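Local coordinates for Z-DNA binding protein kinase (Danio rerio, PDB 5J6X) that probably binds left-handed Z-DNA through its N-terminal Zalpha domain, the part modelled here without nucleic acid, and probably acts as a protein kinase, at residues Thr28-Phe33 / Asn63-Trp68. Numbering follows the deposited sequence.
Sequences TVQDIF and NKRPVW
The side-chain amide of Q30 stacks, offset, over one face of the R65 guanidinium. The two planes are only 19° apart, and CD of Q30 sits 3.7 Å above the arginine plane, displaced toward its rim. The chains themselves meet at about a right angle: R65 reaches across from 63-68, extended from CG to NE, while Q30 bends at chi2, which folds its amide back over the arginine. CG of Q30 comes closest, 3.5 Å from NH1 of R65. An alanine here in place of the glutamine would take the stacked amide away and would probably leave the R65 guanidinium freer to swing.

Nearer the backbone, T28 fills the angle between R65 and V67. Its methyl CG2 rests 3.6 Å from CB of R65 and 3.8 Å from CG1 of V67, while its CA lies against the carbonyl oxygen of P66. A chi1 of 58° turns the hydroxyl to the helix instead, where T28 is the N-cap and OG1 accepts from N of D31 at 3.2 Å in a nearly straight bond (167°). A water 2.6 Å from OG1 of T28 extends the link, since it also takes a weak bond from NH1 of R65 at the edge of the guanidinium, in its plane.

Behind this surface patch, W68 pairs its backbone with S27 and sets its ring edge-to-face with Y48 of helix 40-52. The arrangement joins the start of helix 29-35 to the wing, the antiparallel hairpin of strands 56-59 and 67-70, as in the winged helix-turn-helix fold of Zalpha domains.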
loop_
_atom_site.group_PDB
_atom_site.type_symbol
_atom_site.label_atom_id
_atom_site.label_comp_id
_atom_site.label_asym_id
_atom_site.label_seq_id
_atom_site.Cartn_x
_atom_site.Cartn_y
_atom_site.Cartn_z
ATOM N N THR A 28 -3.041 -0.585 7.166
ATOM C CA THR A 28 -4.234 -0.981 6.410
ATOM C C THR A 28 -4.424 -0.166 5.113
ATOM O O THR A 28 -3.710 0.806 4.881
ATOM C CB THR A 28 -5.477 -0.831 7.261
ATOM O OG1 THR A 28 -5.588 0.521 7.712
ATOM C CG2 THR A 28 -5.386 -1.740 8.457
ATOM N N VAL A 29 -5.376 -0.545 4.262
ATOM C CA VAL A 29 -5.590 0.247 3.063
ATOM C C VAL A 29 -6.211 1.580 3.474
ATOM O O VAL A 29 -6.018 2.616 2.825
ATOM C CB VAL A 29 -6.487 -0.455 2.023
ATOM C CG1 VAL A 29 -7.872 -0.640 2.540
ATOM C CG2 VAL A 29 -6.524 0.350 0.721
ATOM N N GLN A 30 -6.926 1.548 4.592
ATOM C CA GLN A 30 -7.567 2.733 5.125
ATOM C C GLN A 30 -6.536 3.794 5.501
ATOM O O GLN A 30 -6.637 4.917 5.030
ATOM C CB GLN A 30 -8.441 2.366 6.325
ATOM C CG GLN A 30 -9.861 1.962 5.967
ATOM C CD GLN A 30 -9.951 0.570 5.375
ATOM O OE1 GLN A 30 -9.043 -0.240 5.521
ATOM N NE2 GLN A 30 -11.059 0.284 4.714
ATOM N N ASP A 31 -5.548 3.445 6.329
ATOM C CA ASP A 31 -4.566 4.430 6.790
ATOM C C ASP A 31 -3.891 5.041 5.578
ATOM O O ASP A 31 -3.747 6.254 5.470
ATOM C CB ASP A 31 -3.500 3.809 7.710
ATOM C CG ASP A 31 -4.068 3.289 9.031
ATOM O OD1 ASP A 31 -5.047 3.889 9.542
ATOM O OD2 ASP A 31 -3.526 2.266 9.544
ATOM N N ILE A 32 -3.508 4.176 4.652
ATOM C CA ILE A 32 -2.789 4.597 3.472
ATOM C C ILE A 32 -3.568 5.628 2.654
ATOM O O ILE A 32 -3.073 6.743 2.438
ATOM C CB ILE A 32 -2.459 3.412 2.559
ATOM C CG1 ILE A 32 -1.582 2.385 3.271
ATOM C CG2 ILE A 32 -1.754 3.908 1.296
ATOM C CD1 ILE A 32 -1.356 1.094 2.438
ATOM N N PHE A 33 -4.772 5.283 2.195
ATOM C CA PHE A 33 -5.400 6.163 1.219
ATOM C C PHE A 33 -5.730 7.517 1.843
ATOM O O PHE A 33 -5.671 8.529 1.155
ATOM C CB PHE A 33 -6.632 5.509 0.564
ATOM C CG PHE A 33 -7.888 5.543 1.377
ATOM C CD1 PHE A 33 -8.698 6.659 1.383
ATOM C CD2 PHE A 33 -8.313 4.423 2.057
ATOM C CE1 PHE A 33 -9.868 6.680 2.114
ATOM C CE2 PHE A 33 -9.493 4.437 2.774
ATOM C CZ PHE A 33 -10.264 5.567 2.805
ATOM N N ASN A 63 -9.976 -11.435 13.333
ATOM C CA ASN A 63 -10.562 -10.241 13.947
ATOM C C ASN A 63 -9.689 -9.003 13.754
ATOM O O ASN A 63 -9.586 -8.141 14.624
ATOM C CB ASN A 63 -10.832 -10.473 15.437
ATOM C CG ASN A 63 -11.705 -9.386 16.037
ATOM O OD1 ASN A 63 -12.676 -8.959 15.426
ATOM N ND2 ASN A 63 -11.340 -8.909 17.219
ATOM N N LYS A 64 -9.074 -8.920 12.588
ATOM C CA LYS A 64 -8.136 -7.856 12.283
ATOM C C LYS A 64 -8.288 -7.439 10.826
ATOM O O LYS A 64 -8.786 -8.208 10.007
ATOM C CB LYS A 64 -6.703 -8.323 12.555
ATOM C CG LYS A 64 -5.938 -7.447 13.504
ATOM C CD LYS A 64 -6.471 -7.603 14.886
ATOM C CE LYS A 64 -5.971 -6.488 15.792
ATOM N NZ LYS A 64 -6.542 -5.164 15.400
ATOM N N ARG A 65 -7.851 -6.232 10.494
ATOM C CA ARG A 65 -7.800 -5.801 9.102
ATOM C C ARG A 65 -6.491 -6.225 8.442
ATOM O O ARG A 65 -5.434 -6.203 9.078
ATOM C CB ARG A 65 -7.944 -4.283 8.991
ATOM C CG ARG A 65 -9.350 -3.789 9.046
ATOM C CD ARG A 65 -9.449 -2.281 8.817
ATOM N NE ARG A 65 -10.846 -1.907 8.617
ATOM C CZ ARG A 65 -11.317 -0.674 8.710
ATOM N NH1 ARG A 65 -10.503 0.325 9.012
ATOM N NH2 ARG A 65 -12.607 -0.444 8.506
ATOM N N PRO A 66 -6.554 -6.582 7.146
ATOM C CA PRO A 66 -5.305 -6.915 6.462
ATOM C C PRO A 66 -4.390 -5.692 6.408
ATOM O O PRO A 66 -4.858 -4.574 6.179
ATOM C CB PRO A 66 -5.768 -7.365 5.070
ATOM C CG PRO A 66 -7.107 -6.786 4.892
ATOM C CD PRO A 66 -7.715 -6.605 6.239
ATOM N N VAL A 67 -3.105 -5.916 6.671
ATOM C CA VAL A 67 -2.100 -4.862 6.629
ATOM C C VAL A 67 -1.049 -5.170 5.570
ATOM O O VAL A 67 -0.711 -6.333 5.340
ATOM C CB VAL A 67 -1.417 -4.682 7.995
ATOM C CG1 VAL A 67 -2.371 -4.004 8.964
ATOM C CG2 VAL A 67 -0.958 -6.009 8.524
ATOM N N TRP A 68 -0.545 -4.127 4.921
ATOM C CA TRP A 68 0.481 -4.280 3.899
ATOM C C TRP A 68 1.811 -3.777 4.418
ATOM O O TRP A 68 1.835 -2.796 5.144
ATOM C CB TRP A 68 0.101 -3.519 2.650
ATOM C CG TRP A 68 -1.154 -3.979 2.067
ATOM C CD1 TRP A 68 -2.421 -3.682 2.497
ATOM C CD2 TRP A 68 -1.299 -4.838 0.933
ATOM N NE1 TRP A 68 -3.342 -4.313 1.696
ATOM C CE2 TRP A 68 -2.679 -5.021 0.726
ATOM C CE3 TRP A 68 -0.399 -5.469 0.076
ATOM C CZ2 TRP A 68 -3.175 -5.807 -0.313
ATOM C CZ3 TRP A 68 -0.894 -6.251 -0.947
ATOM C CH2 TRP A 68 -2.266 -6.407 -1.138
HETATM O O HOH W 1 -7.254 1.022 9.674
#